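Local coordinates for protein rhamnonate dehydratase (Gibberella zeae PH-1, PDB 3FXG) that probably catalyses the magnesium-dependent dehydration of L-rhamnonate to 2-keto-3-deoxy-L-rhamnonate, as a lyase of the enolase superfamily, at residues L188-P192 and S226-Y231; P329-H333 and G384-T388; D362-P368 and L387-A393. All blocks are in the same frame, centred on the assembly; numbering follows the deposited sequence.

Contact 1: L188-P192 and S226-Y231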
loop_
_atom_site.group_PDB
_atom_site.type_symbol
_atom_site.label_atom_id
_atom_site.label_comp_id
_atom_site.label_asym_id
_atom_site.label_seq_id
_atom_site.Cartn_x
_atom_site.Cartn_y
_atom_site.Cartn_z
ATOM N N LEU A 188 15.546 -21.460 -24.341
ATOM C CA LEU A 188 15.099 -20.445 -25.290
ATOM C C LEU A 188 16.320 -20.058 -26.117
ATOM O O LEU A 188 17.354 -19.686 -25.567
ATOM C CB LEU A 188 14.567 -19.220 -24.545
ATOM C CG LEU A 188 13.871 -18.164 -25.404
ATOM C CD1 LEU A 188 12.507 -18.687 -25.831
ATOM C CD2 LEU A 188 13.715 -16.878 -24.607
ATOM N N PRO A 189 16.212 -20.137 -27.451
ATOM C CA PRO A 189 17.318 -19.808 -28.354
ATOM C C PRO A 189 17.745 -18.358 -28.582
ATOM O O PRO A 189 18.941 -18.088 -28.699
ATOM C CB PRO A 189 16.897 -20.487 -29.656
ATOM C CG PRO A 189 15.413 -20.324 -29.640
ATOM C CD PRO A 189 15.059 -20.668 -28.203
ATOM N N PHE A 190 16.803 -17.423 -28.638
ATOM C CA PHE A 190 17.179 -16.039 -28.919
ATOM C C PHE A 190 16.820 -15.004 -27.857
ATOM O O PHE A 190 15.782 -15.101 -27.204
ATOM C CB PHE A 190 16.592 -15.650 -30.275
ATOM C CG PHE A 190 16.865 -16.670 -31.345
ATOM C CD1 PHE A 190 18.150 -16.832 -31.857
ATOM C CD2 PHE A 190 15.860 -17.533 -31.772
ATOM C CE1 PHE A 190 18.432 -17.843 -32.777
ATOM C CE2 PHE A 190 16.132 -18.547 -32.690
ATOM C CZ PHE A 190 17.420 -18.702 -33.191
ATOM N N CYS A 191 17.697 -14.014 -27.701
ATOM C CA CYS A 191 17.522 -12.952 -26.717
ATOM C C CYS A 191 16.755 -11.756 -27.285
ATOM O O CYS A 191 16.540 -11.661 -28.491
ATOM C CB CYS A 191 18.889 -12.491 -26.197
ATOM S SG CYS A 191 19.824 -11.458 -27.355
ATOM N N PRO A 192 16.335 -10.824 -26.414
ATOM C CA PRO A 192 15.585 -9.636 -26.837
ATOM C C PRO A 192 16.267 -8.777 -27.905
ATOM O O PRO A 192 15.595 -8.159 -28.729
ATOM C CB PRO A 192 15.385 -8.874 -25.527
ATOM C CG PRO A 192 15.300 -9.975 -24.515
ATOM C CD PRO A 192 16.430 -10.882 -24.943
ATOM N N SER A 226 18.175 -14.187 -19.266
ATOM C CA SER A 226 18.486 -13.371 -20.436
ATOM C C SER A 226 17.458 -12.385 -20.979
ATOM O O SER A 226 17.772 -11.636 -21.902
ATOM C CB SER A 226 18.891 -14.291 -21.586
ATOM O OG SER A 226 17.756 -14.992 -22.074
ATOM N N LEU A 227 16.242 -12.374 -20.444
ATOM C CA LEU A 227 15.234 -11.464 -20.977
ATOM C C LEU A 227 15.021 -10.232 -20.107
ATOM O O LEU A 227 15.853 -9.890 -19.263
ATOM C CB LEU A 227 13.900 -12.205 -21.157
ATOM C CG LEU A 227 13.995 -13.597 -21.794
ATOM C CD1 LEU A 227 12.596 -14.187 -21.930
ATOM C CD2 LEU A 227 14.682 -13.506 -23.159
ATOM N N ASN A 228 13.908 -9.551 -20.343
ATOM C CA ASN A 228 13.548 -8.372 -19.566
ATOM C C ASN A 228 12.028 -8.390 -19.442
ATOM O O ASN A 228 11.362 -9.198 -20.095
ATOM C CB ASN A 228 14.041 -7.092 -20.250
ATOM C CG ASN A 228 13.452 -6.900 -21.627
ATOM O OD1 ASN A 228 12.234 -6.817 -21.792
ATOM N ND2 ASN A 228 14.319 -6.815 -22.628
ATOM N N VAL A 229 11.475 -7.512 -18.613
ATOM C CA VAL A 229 10.033 -7.496 -18.396
ATOM C C VAL A 229 9.166 -7.383 -19.643
ATOM O O VAL A 229 8.281 -8.217 -19.858
ATOM C CB VAL A 229 9.635 -6.383 -17.396
ATOM C CG1 VAL A 229 8.117 -6.293 -17.283
ATOM C CG2 VAL A 229 10.234 -6.688 -16.028
ATOM N N SER A 230 9.404 -6.360 -20.460
ATOM C CA SER A 230 8.607 -6.168 -21.669
ATOM C C SER A 230 8.700 -7.338 -22.641
ATOM O O SER A 230 7.683 -7.804 -23.160
ATOM C CB SER A 230 9.028 -4.886 -22.396
ATOM O OG SER A 230 8.713 -3.739 -21.628
ATOM N N TYR A 231 9.918 -7.805 -22.894
ATOM C CA TYR A 231 10.107 -8.911 -23.827
ATOM C C TYR A 231 9.431 -10.182 -23.321
ATOM O O TYR A 231 8.774 -10.893 -24.085
ATOM C CB TYR A 231 11.595 -9.177 -24.057
ATOM C CG TYR A 231 11.851 -10.156 -25.179
ATOM C CD1 TYR A 231 11.914 -9.727 -26.506
ATOM C CD2 TYR A 231 11.998 -11.518 -24.919
ATOM C CE1 TYR A 231 12.121 -10.633 -27.548
ATOM C CE2 TYR A 231 12.199 -12.431 -25.948
ATOM C CZ TYR A 231 12.262 -11.982 -27.259
ATOM O OH TYR A 231 12.473 -12.885 -28.274
HETATM O O HOH W 1 14.185 -11.771 -30.013
#

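Contact 2: P329-H333 and G384-T388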
loop_
_atom_site.group_PDB
_atom_site.type_symbol
_atom_site.label_atom_id
_atom_site.label_comp_id
_atom_site.label_asym_id
_atom_site.label_seq_id
_atom_site.Cartn_x
_atom_site.Cartn_y
_atom_site.Cartn_z
ATOM N N PRO A 329 22.831 -36.098 -6.494
ATOM C CA PRO A 329 22.523 -36.616 -5.154
ATOM C C PRO A 329 22.363 -35.550 -4.067
ATOM O O PRO A 329 21.597 -35.730 -3.120
ATOM C CB PRO A 329 23.689 -37.554 -4.876
ATOM C CG PRO A 329 23.978 -38.108 -6.242
ATOM C CD PRO A 329 23.932 -36.865 -7.106
ATOM N N TYR A 330 23.087 -34.444 -4.193
ATOM C CA TYR A 330 22.980 -33.379 -3.202
ATOM C C TYR A 330 21.556 -32.836 -3.197
ATOM O O TYR A 330 21.062 -32.364 -2.171
ATOM C CB TYR A 330 23.978 -32.263 -3.509
ATOM C CG TYR A 330 25.395 -32.767 -3.627
ATOM C CD1 TYR A 330 25.927 -33.626 -2.665
ATOM C CD2 TYR A 330 26.196 -32.414 -4.712
ATOM C CE1 TYR A 330 27.220 -34.127 -2.782
ATOM C CE2 TYR A 330 27.491 -32.909 -4.838
ATOM C CZ TYR A 330 27.994 -33.765 -3.871
ATOM O OH TYR A 330 29.262 -34.277 -3.997
ATOM N N SER A 331 20.897 -32.904 -4.348
ATOM C CA SER A 331 19.523 -32.440 -4.449
ATOM C C SER A 331 18.545 -33.594 -4.237
ATOM O O SER A 331 17.466 -33.399 -3.680
ATOM C CB SER A 331 19.278 -31.776 -5.807
ATOM O OG SER A 331 19.726 -32.600 -6.869
ATOM N N TYR A 332 18.919 -34.801 -4.656
ATOM C CA TYR A 332 18.028 -35.947 -4.484
ATOM C C TYR A 332 17.700 -36.180 -3.013
ATOM O O TYR A 332 16.538 -36.364 -2.651
ATOM C CB TYR A 332 18.647 -37.228 -5.066
ATOM C CG TYR A 332 19.108 -37.099 -6.501
ATOM C CD1 TYR A 332 18.583 -36.115 -7.338
ATOM C CD2 TYR A 332 20.077 -37.960 -7.024
ATOM C CE1 TYR A 332 19.009 -35.986 -8.652
ATOM C CE2 TYR A 332 20.508 -37.840 -8.342
ATOM C CZ TYR A 332 19.970 -36.849 -9.146
ATOM O OH TYR A 332 20.397 -36.704 -10.445
ATOM N N HIS A 333 18.722 -36.166 -2.165
ATOM C CA HIS A 333 18.509 -36.396 -0.743
ATOM C C HIS A 333 17.631 -35.318 -0.124
ATOM O O HIS A 333 16.890 -35.575 0.823
ATOM C CB HIS A 333 19.847 -36.473 -0.003
ATOM C CG HIS A 333 20.533 -37.799 -0.132
ATOM N ND1 HIS A 333 21.124 -38.226 -1.302
ATOM C CD2 HIS A 333 20.731 -38.789 0.771
ATOM C CE1 HIS A 333 21.661 -39.419 -1.113
ATOM N NE2 HIS A 333 21.437 -39.783 0.136
ATOM N N GLY A 384 26.081 -41.359 3.771
ATOM C CA GLY A 384 26.252 -39.994 3.298
ATOM C C GLY A 384 25.486 -39.731 2.017
ATOM O O GLY A 384 24.305 -40.065 1.922
ATOM N N PHE A 385 26.148 -39.126 1.033
ATOM C CA PHE A 385 25.507 -38.842 -0.244
ATOM C C PHE A 385 25.672 -40.012 -1.210
ATOM O O PHE A 385 25.283 -39.930 -2.374
ATOM C CB PHE A 385 26.061 -37.544 -0.850
ATOM C CG PHE A 385 25.496 -36.295 -0.216
ATOM C CD1 PHE A 385 24.134 -36.013 -0.303
ATOM C CD2 PHE A 385 26.316 -35.417 0.485
ATOM C CE1 PHE A 385 23.597 -34.877 0.300
ATOM C CE2 PHE A 385 25.789 -34.273 1.094
ATOM C CZ PHE A 385 24.429 -34.005 1.002
ATOM N N GLY A 386 26.250 -41.099 -0.705
ATOM C CA GLY A 386 26.425 -42.314 -1.488
ATOM C C GLY A 386 27.282 -42.291 -2.737
ATOM O O GLY A 386 27.160 -43.181 -3.583
ATOM N N LEU A 387 28.156 -41.300 -2.862
ATOM C CA LEU A 387 29.018 -41.207 -4.034
ATOM C C LEU A 387 30.417 -41.717 -3.718
ATOM O O LEU A 387 31.032 -41.306 -2.737
ATOM C CB LEU A 387 29.086 -39.761 -4.526
ATOM C CG LEU A 387 27.770 -39.192 -5.058
ATOM C CD1 LEU A 387 27.908 -37.694 -5.275
ATOM C CD2 LEU A 387 27.394 -39.892 -6.353
ATOM N N THR A 388 30.913 -42.620 -4.556
ATOM C CA THR A 388 32.238 -43.189 -4.363
ATOM C C THR A 388 33.172 -42.706 -5.464
ATOM O O THR A 388 32.904 -42.891 -6.652
ATOM C CB THR A 388 32.182 -44.724 -4.384
ATOM O OG1 THR A 388 31.706 -45.163 -5.660
ATOM C CG2 THR A 388 31.235 -45.231 -3.320
#

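Contact 3: D362-P368 and L387-A393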
loop_
_atom_site.group_PDB
_atom_site.type_symbol
_atom_site.label_atom_id
_atom_site.label_comp_id
_atom_site.label_asym_id
_atom_site.label_seq_id
_atom_site.Cartn_x
_atom_site.Cartn_y
_atom_site.Cartn_z
ATOM N N ASP A 362 32.763 -38.861 -14.867
ATOM C CA ASP A 362 33.483 -40.022 -14.354
ATOM C C ASP A 362 34.177 -39.811 -13.010
ATOM O O ASP A 362 35.022 -40.611 -12.613
ATOM C CB ASP A 362 34.502 -40.501 -15.394
ATOM C CG ASP A 362 35.644 -39.522 -15.595
ATOM O OD1 ASP A 362 35.504 -38.341 -15.210
ATOM O OD2 ASP A 362 36.683 -39.934 -16.152
ATOM N N LEU A 363 33.816 -38.743 -12.304
ATOM C CA LEU A 363 34.417 -38.472 -11.001
ATOM C C LEU A 363 34.016 -39.565 -10.011
ATOM O O LEU A 363 34.816 -39.987 -9.178
ATOM C CB LEU A 363 33.963 -37.107 -10.472
ATOM C CG LEU A 363 34.469 -36.707 -9.081
ATOM C CD1 LEU A 363 35.986 -36.683 -9.063
ATOM C CD2 LEU A 363 33.914 -35.341 -8.711
ATOM N N PHE A 364 32.769 -40.016 -10.110
ATOM C CA PHE A 364 32.248 -41.060 -9.231
ATOM C C PHE A 364 31.907 -42.300 -10.050
ATOM O O PHE A 364 31.717 -42.214 -11.264
ATOM C CB PHE A 364 31.001 -40.550 -8.503
ATOM C CG PHE A 364 31.228 -39.267 -7.752
ATOM C CD1 PHE A 364 32.108 -39.224 -6.676
ATOM C CD2 PHE A 364 30.587 -38.095 -8.140
ATOM C CE1 PHE A 364 32.349 -38.032 -5.995
ATOM C CE2 PHE A 364 30.821 -36.895 -7.466
ATOM C CZ PHE A 364 31.703 -36.865 -6.393
ATOM N N ILE A 365 31.821 -43.449 -9.388
ATOM C CA ILE A 365 31.516 -44.694 -10.089
ATOM C C ILE A 365 30.094 -45.209 -9.877
ATOM O O ILE A 365 29.652 -46.117 -10.584
ATOM C CB ILE A 365 32.479 -45.822 -9.662
ATOM C CG1 ILE A 365 32.285 -46.138 -8.182
ATOM C CG2 ILE A 365 33.918 -45.412 -9.919
ATOM C CD1 ILE A 365 33.232 -47.197 -7.646
ATOM N N ASP A 366 29.376 -44.628 -8.920
ATOM C CA ASP A 366 28.028 -45.094 -8.612
ATOM C C ASP A 366 26.949 -44.021 -8.465
ATOM O O ASP A 366 26.061 -44.144 -7.618
ATOM C CB ASP A 366 28.072 -45.922 -7.329
ATOM C CG ASP A 366 28.798 -45.209 -6.205
ATOM O OD1 ASP A 366 29.116 -44.008 -6.366
ATOM O OD2 ASP A 366 29.050 -45.846 -5.160
ATOM N N GLU A 367 27.009 -42.980 -9.283
ATOM C CA GLU A 367 26.005 -41.929 -9.202
ATOM C C GLU A 367 24.659 -42.501 -9.650
ATOM O O GLU A 367 24.562 -43.101 -10.718
ATOM C CB GLU A 367 26.394 -40.759 -10.111
ATOM C CG GLU A 367 25.532 -39.515 -9.949
ATOM C CD GLU A 367 25.812 -38.466 -11.016
ATOM O OE1 GLU A 367 26.992 -38.093 -11.201
ATOM O OE2 GLU A 367 24.849 -38.012 -11.667
ATOM N N PRO A 368 23.609 -42.352 -8.825
ATOM C CA PRO A 368 22.294 -42.874 -9.212
ATOM C C PRO A 368 21.730 -41.977 -10.314
ATOM O O PRO A 368 21.679 -40.759 -10.158
ATOM C CB PRO A 368 21.496 -42.790 -7.914
ATOM C CG PRO A 368 22.083 -41.581 -7.246
ATOM C CD PRO A 368 23.570 -41.774 -7.471
ATOM N N LEU A 387 28.156 -41.300 -2.862
ATOM C CA LEU A 387 29.018 -41.207 -4.034
ATOM C C LEU A 387 30.417 -41.717 -3.718
ATOM O O LEU A 387 31.032 -41.306 -2.737
ATOM C CB LEU A 387 29.086 -39.761 -4.526
ATOM C CG LEU A 387 27.770 -39.192 -5.058
ATOM C CD1 LEU A 387 27.908 -37.694 -5.275
ATOM C CD2 LEU A 387 27.394 -39.892 -6.353
ATOM N N THR A 388 30.913 -42.620 -4.556
ATOM C CA THR A 388 32.238 -43.189 -4.363
ATOM C C THR A 388 33.172 -42.706 -5.464
ATOM O O THR A 388 32.904 -42.891 -6.652
ATOM C CB THR A 388 32.182 -44.724 -4.384
ATOM O OG1 THR A 388 31.706 -45.163 -5.660
ATOM C CG2 THR A 388 31.235 -45.231 -3.320
ATOM N N ILE A 389 34.270 -42.081 -5.058
ATOM C CA ILE A 389 35.237 -41.554 -6.005
ATOM C C ILE A 389 35.856 -42.636 -6.881
ATOM O O ILE A 389 36.270 -43.693 -6.400
ATOM C CB ILE A 389 36.353 -40.780 -5.269
ATOM C CG1 ILE A 389 35.748 -39.565 -4.560
ATOM C CG2 ILE A 389 37.429 -40.342 -6.253
ATOM C CD1 ILE A 389 36.743 -38.747 -3.765
ATOM N N ASN A 390 35.898 -42.360 -8.178
ATOM C CA ASN A 390 36.473 -43.273 -9.156
ATOM C C ASN A 390 37.995 -43.234 -9.004
ATOM O O ASN A 390 38.615 -42.192 -9.203
ATOM C CB ASN A 390 36.053 -42.826 -10.559
ATOM C CG ASN A 390 36.702 -43.640 -11.657
ATOM O OD1 ASN A 390 37.349 -44.652 -11.400
ATOM N ND2 ASN A 390 36.524 -43.200 -12.897
ATOM N N PRO A 391 38.615 -44.370 -8.635
ATOM C CA PRO A 391 40.070 -44.444 -8.458
ATOM C C PRO A 391 40.839 -43.829 -9.622
ATOM O O PRO A 391 41.857 -43.164 -9.426
ATOM C CB PRO A 391 40.322 -45.943 -8.327
ATOM C CG PRO A 391 39.088 -46.421 -7.636
ATOM C CD PRO A 391 37.995 -45.685 -8.390
ATOM N N ALA A 392 40.344 -44.053 -10.834
ATOM C CA ALA A 392 40.982 -43.523 -12.032
ATOM C C ALA A 392 40.871 -42.003 -12.075
ATOM O O ALA A 392 41.631 -41.335 -12.777
ATOM C CB ALA A 392 40.339 -44.128 -13.274
ATOM N N ALA A 393 39.925 -41.458 -11.319
ATOM C CA ALA A 393 39.725 -40.016 -11.284
ATOM C C ALA A 393 40.679 -39.331 -10.310
ATOM O O ALA A 393 41.009 -38.158 -10.484
ATOM C CB ALA A 393 38.279 -39.699 -10.914
#

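Contact 1: L188-P192 and S226-Y231
The phenol oxygen of Y231 is held by two partners: a water 2.7 Å from Y231 OH, and the side-chain amide of N202 on helix 195-213. The same water donates to C191 O at 2.8 Å, bridging the loop after strand 184-187 to the first turn of helix 229-238, and N202 ND2 also binds F190 O. The P192 and Y231 side chains cross at about a right angle, with P192 CG over one face of the tyrosine ring, 3.8 Å from its centroid in a CH-pi contact offset toward the rim. CG of Y231, anti to the backbone N (chi1 -171°), brings that face against the proline. P192 CD, the ring carbon next to CG, meets L227 CD2 at 3.6 Å, and the same methyl of L227 touches L188 CD2 at 3.8 Å. The L188 side chain lies about 11 Å from the bound magnesium ion. N228 is the N-cap: its OD1 accepts from Y231 N at 2.7 Å in a nearly straight bond (172°), while ND2 reaches P192 CB. Apolar contact thus joins two consecutive strand-to-helix loops of the barrel domain, and the cap, N202 and one water fix the tyrosine at both ends.

Contact 2: P329-H333 and G384-T388
The first turn of helix 329-335 faces the irregular loop 384-388, with the CA atoms of P329 and F385 6.2 Å apart. Three rings form an aromatic cluster here, within the barrel-type domain of the enolase superfamily. F385 is the central ring and takes part in both edge-to-face (T-shaped) pairs. Y330 turns its edge to the F385 face, planes at 88° and centroids 4.9 Å apart, with CD1 over the middle of the phenyl ring. F385 in turn directs its own edge, through CD1, at the face of H333, centroids 5.4 Å apart. One face of F385 and one stretch of its rim are thereby engaged by residues from a single helical turn, while L138 and W141 of helix 128-148 pack on the phenylalanine. L387 packs beside the cluster, CD2 3.9 Å from P329 CG and CD1 close to Y330 OH, which is hydrogen-bonded to T82 N. The imidazole is held within its own helix, CG anti to the carbonyl carbon (chi1 -80°) letting it reach P329 O and offer F385 a face. P329 O accepts from H333 N and from H333 ND1, each at 3.1 Å, and the two donors arrive from opposite faces of the carbonyl plane.

Contact 3: D362-P368 and L387-A393
Backbone bonds run on both sides of the F364–I389 pair, whose CA atoms lie 4.4 Å apart in a single antiparallel, non-hydrogen-bonded bridge. N390 N donates to L363 O at 2.8 Å, and I365 N to T388 O at 3.0 Å. Side-chain bonds extend the join at either end. D366 OD1 accepts from T388 N at 2.9 Å through its syn lone pair; the approach of T388 OG1 to D366 OD2 is less certain, that hydroxyl being modelled too close to I365. K382 adds a weak, long ion pair. At the other end N390, its CG anti to the backbone N (chi1 175°), divides its amide: ND2 donates to D362 O at 3.0 Å in the plane of both groups, while OD1 caps the weakly bonded helical turn, A392 N coming from above the carbonyl plane. Apolar contacts centre on F364, its ring between two leucines: L387 CB over one face, 3.9 Å from the centroid, and L363 CG over the centre of the other; I389 CG1 approaches CE1. L363 and F364 pack on T82 of strand 78-84, F364 and I389 on F80, and I389 on L68 of strand 66-73, while P368 rests on P329 and Y332 of helix 329-335.

Contacts 2 and 3 are neighbours, with centres about 12 Å apart; they share L387 and T388, and contact 2 includes the first turn of helix 329-335, against which contact 3 packs. Contact 1 lies on the opposite side of the chain's centre, about 35 Å from contact 2 between centres, and joins the loops that follow two successive barrel strands, the second running into helix 229-238. Contact 2 is wholly buried and rests on rings and aliphatic groups. Contact 3, only partly buried, combines strand-like backbone bonds and a carboxylate grip with apolar side chains turned toward the sheet of strands 66-73 and 78-84. Contact 1 is also largely buried, yet a water enters it, and contacts 1 and 3 each contain an asparagine N-cap.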